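PDB 2JHP: VP4 CORE protein from Bluetongue virus, which caps viral RNA as a multifunctional enzyme of the inner capsid, working as an RNA-capping assembly line. Local coordinates for residues L551-L555 with W571-I575. Sequence-based numbering, arbitrary orientation.
Sequences LSGHL and WFKMI
The six-membered ring of Trp571 packs against Leu551, His554 and Leu555 of the facing helix. The motif is an antiparallel helical hairpin in the C-terminal, helix-rich part of VP4: the short axes of 551-555 and 571-575 run at 173° to each other, with a closest approach of 13.4 Å. At that separation the backbones stay well apart and long side chains do the bridging. With CG of Trp571 anti to the backbone N (chi1 -158°), the indole is carried across to the facing helix, where its CZ3 lies 3.7 Å from CD1 of Leu555. His554 lies on the same side of the indole plane as Leu555 CD1, farther along the benzo ring, with ND1 3.7 Å from Trp571 CZ2; Leu551 CD2 comes from the opposite side. The imidazole and benzo rings are tilted by 22° and offset, with 5.5 Å between centroids, so little of one covers the other; Phe520 meets the imidazole edge-to-face. No hydrogen bond joins the two segments, and the contact is made by apolar and aromatic groups. Leu555 forks between two aromatics, sending CD2 in the ring plane to the edge of Phe572, 4.0 Å from CE1. Helix 612-625 packs against this side, Leu619 touching Leu555 and Leu615 touching both Phe572 and Leu551. Within its own helix, Ile575 lays CG1 over one face of the indole near the rim, while its CD1 meets Leu551 CD2 at 3.8 Å.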
loop_
_atom_site.group_PDB
_atom_site.type_symbol
_atom_site.label_atom_id
_atom_site.label_comp_id
_atom_site.label_asym_id
_atom_site.label_seq_id
_atom_site.Cartn_x
_atom_site.Cartn_y
_atom_site.Cartn_z
ATOM N N LEU A 551 -16.322 -10.629 -33.423
ATOM C CA LEU A 551 -15.640 -9.483 -32.820
ATOM C C LEU A 551 -16.622 -8.611 -32.025
ATOM O O LEU A 551 -16.250 -8.016 -31.010
ATOM C CB LEU A 551 -14.920 -8.666 -33.896
ATOM C CG LEU A 551 -13.524 -8.120 -33.564
ATOM C CD1 LEU A 551 -12.713 -7.922 -34.842
ATOM C CD2 LEU A 551 -13.583 -6.825 -32.752
ATOM N N SER A 552 -17.871 -8.550 -32.497
ATOM C CA SER A 552 -18.973 -7.875 -31.794
ATOM C C SER A 552 -19.456 -8.684 -30.587
ATOM O O SER A 552 -19.732 -8.111 -29.520
ATOM C CB SER A 552 -20.152 -7.612 -32.743
ATOM O OG SER A 552 -20.800 -8.818 -33.136
ATOM N N GLY A 553 -19.553 -10.008 -30.760
ATOM C CA GLY A 553 -19.913 -10.937 -29.671
ATOM C C GLY A 553 -18.869 -10.917 -28.567
ATOM O O GLY A 553 -19.187 -11.045 -27.382
ATOM N N HIS A 554 -17.617 -10.737 -28.977
ATOM C CA HIS A 554 -16.484 -10.592 -28.077
ATOM C C HIS A 554 -16.667 -9.414 -27.131
ATOM O O HIS A 554 -16.368 -9.521 -25.951
ATOM C CB HIS A 554 -15.222 -10.397 -28.906
ATOM C CG HIS A 554 -13.960 -10.446 -28.115
ATOM N ND1 HIS A 554 -13.630 -9.488 -27.181
ATOM C CD2 HIS A 554 -12.933 -11.329 -28.133
ATOM C CE1 HIS A 554 -12.464 -9.791 -26.640
ATOM N NE2 HIS A 554 -12.020 -10.903 -27.200
ATOM N N LEU A 555 -17.157 -8.293 -27.652
ATOM C CA LEU A 555 -17.338 -7.083 -26.840
ATOM C C LEU A 555 -18.545 -7.193 -25.909
ATOM O O LEU A 555 -18.494 -6.774 -24.746
ATOM C CB LEU A 555 -17.466 -5.831 -27.728
ATOM C CG LEU A 555 -17.402 -4.480 -27.002
ATOM C CD1 LEU A 555 -16.023 -4.206 -26.397
ATOM C CD2 LEU A 555 -17.784 -3.361 -27.950
ATOM N N TRP A 571 -8.288 -0.530 -26.629
ATOM C CA TRP A 571 -8.871 -1.655 -27.363
ATOM C C TRP A 571 -9.538 -1.201 -28.671
ATOM O O TRP A 571 -9.227 -1.729 -29.732
ATOM C CB TRP A 571 -9.842 -2.437 -26.474
ATOM C CG TRP A 571 -10.078 -3.832 -26.928
ATOM C CD1 TRP A 571 -9.276 -4.913 -26.706
ATOM C CD2 TRP A 571 -11.202 -4.309 -27.673
ATOM N NE1 TRP A 571 -9.829 -6.037 -27.269
ATOM C CE2 TRP A 571 -11.009 -5.692 -27.877
ATOM C CE3 TRP A 571 -12.352 -3.698 -28.205
ATOM C CZ2 TRP A 571 -11.919 -6.476 -28.588
ATOM C CZ3 TRP A 571 -13.258 -4.478 -28.904
ATOM C CH2 TRP A 571 -13.035 -5.849 -29.093
ATOM N N PHE A 572 -10.421 -0.205 -28.600
ATOM C CA PHE A 572 -11.010 0.376 -29.808
ATOM C C PHE A 572 -9.924 0.883 -30.747
ATOM O O PHE A 572 -10.077 0.830 -31.977
ATOM C CB PHE A 572 -11.985 1.516 -29.482
ATOM C CG PHE A 572 -13.282 1.065 -28.856
ATOM C CD1 PHE A 572 -13.918 -0.101 -29.274
ATOM C CD2 PHE A 572 -13.889 1.828 -27.862
ATOM C CE1 PHE A 572 -15.120 -0.507 -28.698
ATOM C CE2 PHE A 572 -15.091 1.430 -27.286
ATOM C CZ PHE A 572 -15.706 0.261 -27.705
ATOM N N LYS A 573 -8.823 1.377 -30.187
ATOM C CA LYS A 573 -7.740 1.883 -31.028
ATOM C C LYS A 573 -6.999 0.731 -31.702
ATOM O O LYS A 573 -6.557 0.860 -32.837
ATOM C CB LYS A 573 -6.783 2.784 -30.245
ATOM C CG LYS A 573 -6.019 3.750 -31.138
ATOM C CD LYS A 573 -5.072 4.676 -30.377
ATOM C CE LYS A 573 -4.142 5.424 -31.342
ATOM N NZ LYS A 573 -3.042 6.130 -30.609
ATOM N N MET A 574 -6.898 -0.404 -31.015
ATOM C CA MET A 574 -6.173 -1.555 -31.552
ATOM C C MET A 574 -6.983 -2.264 -32.639
ATOM O O MET A 574 -6.413 -2.830 -33.573
ATOM C CB MET A 574 -5.705 -2.512 -30.427
ATOM C CG MET A 574 -6.664 -3.601 -30.001
ATOM S SD MET A 574 -6.699 -5.012 -31.113
ATOM C CE MET A 574 -4.986 -5.113 -31.564
ATOM N N ILE A 575 -8.307 -2.204 -32.509
ATOM C CA ILE A 575 -9.239 -2.892 -33.405
ATOM C C ILE A 575 -9.314 -2.224 -34.781
ATOM O O ILE A 575 -9.164 -2.891 -35.806
ATOM C CB ILE A 575 -10.672 -2.994 -32.775
ATOM C CG1 ILE A 575 -10.670 -3.859 -31.502
ATOM C CG2 ILE A 575 -11.705 -3.506 -33.787
ATOM C CD1 ILE A 575 -10.273 -5.310 -31.702
#